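PDB 1L3C: probable cobalt-precorrin-6B C(15)-methyltransferase (decarboxylating) from Methanothermobacter thermautotrophicus, which probably methylates cobalt-precorrin-6B at C-15, using S-adenosyl-L-methionine, and then removes the C-12 carboxylate to give cobalt-precorrin-7 on the anaerobic route to adenosylcobalamin. Local coordinates for residues E6-P11 with E72-R77; A18-C23 with L159-G164. One frame throughout, in Å; residues are numbered along the deposited sequence.

Both contacts tie the N-terminal part of the chain to the Rossmann-like methyltransferase fold, and their centres lie about 19 Å apart. In contact 1 the loop 6-11 is fastened to helix 65-77; in contact 2 the start of helix 19-29 lies against strand 154-166, an outermost strand of the mixed sheet within the chain. The segments alternate along the sequence, 6-11 and 18-23 first, then 72-77 and 159-164, so one N-terminal run reaches two distant parts of the fold. Thr17, which binds S-adenosyl-L-methionine, lies between the two anchored pieces in the sequence. The contacts meet directly where Phe7 CE1 packs 3.6 Å from Arg22 NH2.

Contact 1 (E6-P11 with E72-R77); sequences EFIKNP and EMNLQR
Ile8 is held by the side-chain amide of Asn74 through two hydrogen bonds, one at the backbone N and one at the backbone O of Ile8. Ile8 N donates to Asn74 OD1 at 2.7 Å, and Asn74 ND2 returns a bond to Ile8 O at 3.1 Å. Both bonds are nearly straight, the second at 168°, and each acceptor is met on a lone pair in its carbonyl plane, so the amide is fixed in rotation with its oxygen and nitrogen told apart. An extended N-terminal loop is thereby pinned to helix 65-77 of the Rossmann-like methyltransferase fold. Asn74 ND2 also donates to Thr44 O, in the glycine-rich loop that binds S-adenosyl-L-methionine, so one buried amide joins the N-terminal loop, the helix and the cofactor loop. An alanine here in place of the amide is likely to leave Ile8 N, Ile8 O and Thr44 O without these mates, freeing the N-terminal loop to shift against the helix.

Phe7 stands across the Asn74 amide at about a right angle, its ring plane turned 68° from that of the amide, and Phe7 CD2 comes 3.7 Å from Asn74 CG; Phe7 also touches Pro16 and Thr44. On Ile8, CG1 stands beside the backbone N, with chi1 at -71°, and carries CD1 over to the helix, where it reaches Met73 CB at 3.9 Å and the aliphatic part of Arg77. The other branch turns to the selenomethionine at position 73, whose chain is bent at chi3: Ile8 CG2 lies 4.0 Å from Met73 SE.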
loop_
_atom_site.group_PDB
_atom_site.type_symbol
_atom_site.label_atom_id
_atom_site.label_comp_id
_atom_site.label_asym_id
_atom_site.label_seq_id
_atom_site.Cartn_x
_atom_site.Cartn_y
_atom_site.Cartn_z
ATOM N N GLU A 6 -21.922 8.522 -6.917
ATOM C CA GLU A 6 -22.985 8.919 -7.841
ATOM C C GLU A 6 -23.469 7.785 -8.730
ATOM O O GLU A 6 -24.051 8.011 -9.803
ATOM C CB GLU A 6 -22.527 10.110 -8.682
ATOM C CG GLU A 6 -22.344 11.386 -7.866
ATOM C CD GLU A 6 -21.744 12.529 -8.673
ATOM O OE1 GLU A 6 -21.757 12.467 -9.932
ATOM O OE2 GLU A 6 -21.248 13.489 -8.036
ATOM N N PHE A 7 -23.222 6.567 -8.270
ATOM C CA PHE A 7 -23.623 5.374 -8.983
ATOM C C PHE A 7 -24.758 4.722 -8.236
ATOM O O PHE A 7 -24.829 4.794 -7.011
ATOM C CB PHE A 7 -22.479 4.365 -9.088
ATOM C CG PHE A 7 -21.562 4.607 -10.240
ATOM C CD1 PHE A 7 -20.439 5.437 -10.100
ATOM C CD2 PHE A 7 -21.825 4.025 -11.477
ATOM C CE1 PHE A 7 -19.607 5.693 -11.173
ATOM C CE2 PHE A 7 -20.991 4.274 -12.567
ATOM C CZ PHE A 7 -19.875 5.113 -12.412
ATOM N N ILE A 8 -25.641 4.080 -8.992
ATOM C CA ILE A 8 -26.784 3.362 -8.452
ATOM C C ILE A 8 -26.249 1.962 -8.179
ATOM O O ILE A 8 -25.700 1.319 -9.078
ATOM C CB ILE A 8 -27.903 3.317 -9.494
ATOM C CG1 ILE A 8 -28.510 4.712 -9.642
ATOM C CG2 ILE A 8 -28.940 2.275 -9.134
ATOM C CD1 ILE A 8 -29.200 4.943 -10.957
ATOM N N LYS A 9 -26.331 1.538 -6.924
ATOM C CA LYS A 9 -25.836 0.232 -6.502
ATOM C C LYS A 9 -26.957 -0.804 -6.363
ATOM O O LYS A 9 -28.136 -0.468 -6.235
ATOM C CB LYS A 9 -25.106 0.373 -5.155
ATOM C CG LYS A 9 -23.587 0.508 -5.230
ATOM C CD LYS A 9 -23.049 1.492 -4.182
ATOM C CE LYS A 9 -22.611 2.814 -4.849
ATOM N NZ LYS A 9 -22.200 3.896 -3.910
ATOM N N ASN A 10 -26.575 -2.071 -6.349
ATOM C CA ASN A 10 -27.519 -3.162 -6.201
ATOM C C ASN A 10 -26.821 -4.204 -5.337
ATOM O O ASN A 10 -25.608 -4.384 -5.434
ATOM C CB ASN A 10 -27.847 -3.747 -7.566
ATOM C CG ASN A 10 -28.786 -4.925 -7.484
ATOM O OD1 ASN A 10 -28.444 -5.966 -6.938
ATOM N ND2 ASN A 10 -29.971 -4.772 -8.036
ATOM N N PRO A 11 -27.568 -4.871 -4.445
ATOM C CA PRO A 11 -27.001 -5.895 -3.556
ATOM C C PRO A 11 -26.222 -7.047 -4.207
ATOM O O PRO A 11 -25.101 -7.349 -3.796
ATOM C CB PRO A 11 -28.230 -6.391 -2.773
ATOM C CG PRO A 11 -29.403 -6.017 -3.657
ATOM C CD PRO A 11 -28.997 -4.661 -4.155
ATOM N N GLU A 72 -27.618 -0.347 -17.084
ATOM C CA GLU A 72 -28.648 0.337 -17.851
ATOM C C GLU A 72 -29.071 1.638 -17.137
ATOM O O GLU A 72 -29.110 2.724 -17.743
ATOM C CB GLU A 72 -29.854 -0.602 -17.992
ATOM C CG GLU A 72 -31.076 -0.020 -18.690
ATOM C CD GLU A 72 -30.997 -0.185 -20.188
ATOM O OE1 GLU A 72 -30.457 0.715 -20.874
ATOM O OE2 GLU A 72 -31.463 -1.238 -20.675
HETATM N N MSE A 73 -29.361 1.527 -15.844
HETATM C CA MSE A 73 -29.781 2.680 -15.044
HETATM C C MSE A 73 -28.761 3.773 -14.932
HETATM O O MSE A 73 -29.091 4.958 -15.051
HETATM C CB MSE A 73 -30.122 2.255 -13.648
HETATM C CG MSE A 73 -31.410 1.521 -13.572
HETATM SE SE MSE A 73 -31.854 1.233 -11.743
HETATM C CE MSE A 73 -31.411 -0.613 -11.576
ATOM N N ASN A 74 -27.531 3.382 -14.626
ATOM C CA ASN A 74 -26.462 4.365 -14.519
ATOM C C ASN A 74 -26.206 5.066 -15.861
ATOM O O ASN A 74 -25.943 6.262 -15.900
ATOM C CB ASN A 74 -25.207 3.729 -13.910
ATOM C CG ASN A 74 -25.353 3.510 -12.401
ATOM O OD1 ASN A 74 -25.728 4.438 -11.669
ATOM N ND2 ASN A 74 -25.122 2.285 -11.936
ATOM N N LEU A 75 -26.371 4.338 -16.957
ATOM C CA LEU A 75 -26.204 4.918 -18.265
ATOM C C LEU A 75 -27.219 6.032 -18.442
ATOM O O LEU A 75 -26.862 7.145 -18.825
ATOM C CB LEU A 75 -26.407 3.860 -19.329
ATOM C CG LEU A 75 -25.230 2.925 -19.565
ATOM C CD1 LEU A 75 -25.675 1.845 -20.570
ATOM C CD2 LEU A 75 -23.983 3.720 -20.084
ATOM N N GLN A 76 -28.478 5.748 -18.122
ATOM C CA GLN A 76 -29.553 6.737 -18.257
ATOM C C GLN A 76 -29.373 7.977 -17.415
ATOM O O GLN A 76 -29.556 9.095 -17.909
ATOM C CB GLN A 76 -30.890 6.137 -17.889
ATOM C CG GLN A 76 -31.346 5.089 -18.822
ATOM C CD GLN A 76 -32.598 4.451 -18.329
ATOM O OE1 GLN A 76 -33.436 5.118 -17.710
ATOM N NE2 GLN A 76 -32.729 3.142 -18.553
ATOM N N ARG A 77 -29.042 7.783 -16.143
ATOM C CA ARG A 77 -28.855 8.907 -15.237
ATOM C C ARG A 77 -27.794 9.893 -15.684
ATOM O O ARG A 77 -27.757 11.023 -15.206
ATOM C CB ARG A 77 -28.498 8.427 -13.842
ATOM C CG ARG A 77 -29.318 7.269 -13.368
ATOM C CD ARG A 77 -30.802 7.483 -13.623
ATOM N NE ARG A 77 -31.551 6.232 -13.523
ATOM C CZ ARG A 77 -32.807 6.138 -13.089
ATOM N NH1 ARG A 77 -33.478 7.225 -12.707
ATOM N NH2 ARG A 77 -33.390 4.949 -13.027
#

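Contact 2 (A18-C23 with L159-G164)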
loop_
_atom_site.group_PDB
_atom_site.type_symbol
_atom_site.label_atom_id
_atom_site.label_comp_id
_atom_site.label_asym_id
_atom_site.label_seq_id
_atom_site.Cartn_x
_atom_site.Cartn_y
_atom_site.Cartn_z
ATOM N N ALA A 18 -13.421 1.293 -8.120
ATOM C CA ALA A 18 -12.969 2.547 -7.537
ATOM C C ALA A 18 -12.560 3.504 -8.658
ATOM O O ALA A 18 -11.903 3.109 -9.626
ATOM C CB ALA A 18 -11.796 2.299 -6.604
HETATM N N MSE A 19 -12.935 4.769 -8.507
HETATM C CA MSE A 19 -12.647 5.790 -9.493
HETATM C C MSE A 19 -11.197 5.836 -9.918
HETATM O O MSE A 19 -10.901 5.993 -11.093
HETATM C CB MSE A 19 -13.046 7.147 -8.955
HETATM C CG MSE A 19 -13.195 8.202 -10.021
HETATM SE SE MSE A 19 -12.879 9.911 -9.225
HETATM C CE MSE A 19 -14.515 10.850 -9.623
ATOM N N GLU A 20 -10.291 5.705 -8.955
ATOM C CA GLU A 20 -8.849 5.752 -9.237
ATOM C C GLU A 20 -8.421 4.620 -10.191
ATOM O O GLU A 20 -7.512 4.806 -11.004
ATOM C CB GLU A 20 -8.019 5.722 -7.937
ATOM C CG GLU A 20 -8.221 6.901 -6.979
ATOM C CD GLU A 20 -9.489 6.836 -6.093
ATOM O OE1 GLU A 20 -10.244 5.828 -6.101
ATOM O OE2 GLU A 20 -9.713 7.827 -5.362
ATOM N N VAL A 21 -9.097 3.471 -10.110
ATOM C CA VAL A 21 -8.813 2.341 -10.984
ATOM C C VAL A 21 -9.384 2.616 -12.368
ATOM O O VAL A 21 -8.708 2.404 -13.372
ATOM C CB VAL A 21 -9.436 1.045 -10.430
ATOM C CG1 VAL A 21 -9.264 -0.137 -11.410
ATOM C CG2 VAL A 21 -8.788 0.712 -9.120
ATOM N N ARG A 22 -10.624 3.098 -12.418
ATOM C CA ARG A 22 -11.297 3.422 -13.687
ATOM C C ARG A 22 -10.484 4.484 -14.435
ATOM O O ARG A 22 -10.374 4.479 -15.664
ATOM C CB ARG A 22 -12.719 3.933 -13.422
ATOM C CG ARG A 22 -13.681 2.864 -12.945
ATOM C CD ARG A 22 -15.130 3.377 -12.893
ATOM N NE ARG A 22 -15.488 4.004 -11.620
ATOM C CZ ARG A 22 -15.839 5.281 -11.475
ATOM N NH1 ARG A 22 -15.897 6.115 -12.527
ATOM N NH2 ARG A 22 -16.116 5.728 -10.257
ATOM N N CYS A 23 -9.862 5.358 -13.663
ATOM C CA CYS A 23 -9.049 6.397 -14.231
ATOM C C CYS A 23 -7.889 5.751 -14.986
ATOM O O CYS A 23 -7.653 6.056 -16.158
ATOM C CB CYS A 23 -8.555 7.310 -13.111
ATOM S SG CYS A 23 -8.109 8.914 -13.703
ATOM N N LEU A 159 -2.732 -1.460 -7.484
ATOM C CA LEU A 159 -3.018 -0.208 -6.824
ATOM C C LEU A 159 -3.589 -0.373 -5.432
ATOM O O LEU A 159 -4.496 -1.175 -5.201
ATOM C CB LEU A 159 -3.986 0.643 -7.625
ATOM C CG LEU A 159 -3.534 1.163 -8.977
ATOM C CD1 LEU A 159 -4.578 2.201 -9.370
ATOM C CD2 LEU A 159 -2.135 1.793 -8.917
ATOM N N ASN A 160 -3.044 0.401 -4.509
ATOM C CA ASN A 160 -3.511 0.412 -3.149
ATOM C C ASN A 160 -3.873 1.851 -2.931
ATOM O O ASN A 160 -3.016 2.731 -2.998
ATOM C CB ASN A 160 -2.426 -0.032 -2.203
ATOM C CG ASN A 160 -2.463 -1.512 -1.984
ATOM O OD1 ASN A 160 -3.256 -2.004 -1.179
ATOM N ND2 ASN A 160 -1.649 -2.243 -2.726
ATOM N N ILE A 161 -5.160 2.084 -2.727
ATOM C CA ILE A 161 -5.697 3.425 -2.570
ATOM C C ILE A 161 -6.284 3.659 -1.187
ATOM O O ILE A 161 -6.928 2.775 -0.621
ATOM C CB ILE A 161 -6.831 3.659 -3.576
ATOM C CG1 ILE A 161 -6.368 3.269 -4.975
ATOM C CG2 ILE A 161 -7.290 5.093 -3.527
ATOM C CD1 ILE A 161 -7.500 2.748 -5.835
ATOM N N ALA A 162 -6.044 4.846 -0.645
ATOM C CA ALA A 162 -6.594 5.220 0.637
ATOM C C ALA A 162 -7.148 6.627 0.404
ATOM O O ALA A 162 -6.518 7.448 -0.273
ATOM C CB ALA A 162 -5.532 5.237 1.711
ATOM N N ARG A 163 -8.360 6.864 0.896
ATOM C CA ARG A 163 -9.038 8.142 0.758
ATOM C C ARG A 163 -9.268 8.655 2.167
ATOM O O ARG A 163 -9.460 7.879 3.084
ATOM C CB ARG A 163 -10.394 7.971 0.044
ATOM C CG ARG A 163 -10.331 7.392 -1.370
ATOM C CD ARG A 163 -11.720 7.267 -1.941
ATOM N NE ARG A 163 -11.736 6.558 -3.214
ATOM C CZ ARG A 163 -12.733 5.775 -3.631
ATOM N NH1 ARG A 163 -13.819 5.583 -2.883
ATOM N NH2 ARG A 163 -12.647 5.180 -4.810
ATOM N N GLY A 164 -9.208 9.957 2.360
ATOM C CA GLY A 164 -9.440 10.483 3.686
ATOM C C GLY A 164 -10.931 10.625 3.973
ATOM O O GLY A 164 -11.700 10.948 3.076
#
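The Glu20 chain bends at chi2 (79°), with CG beside its own backbone N, and this bend turns the carboxylate toward Arg163, whose chain runs extended from CG to NE and arrives from the opposite direction. The two flat groups are nearly coplanar, 28° apart, and the guanidinium grips side-on. Arg163 NH2 meets the syn lone pair of Glu20 OE1 at 2.8 Å in a nearly straight bond of 166°, while Arg163 NE reaches Glu20 OE2 at 3.2 Å, tilted from the guanidinium plane. Asp4 forms a second salt bridge with Arg163 NH2, so two acids probably balance this charge. Ala18 CB, at the N-cap of the helix, approaches Arg163 NH2 to 3.5 Å.

Next to the salt bridge Ile161 reaches from the strand to the helix: its CD1 lies 3.7 Å from Glu20 CB and 4.1 Å from Val21 CG2. Leu159 CD1 adds a looser touch on Val21. Helix 19-29 crosses a strand that pairs antiparallel with a strand of a second subunit, a sheet continued across an interface of the homotetramer built on the Rossmann-like methyltransferase fold.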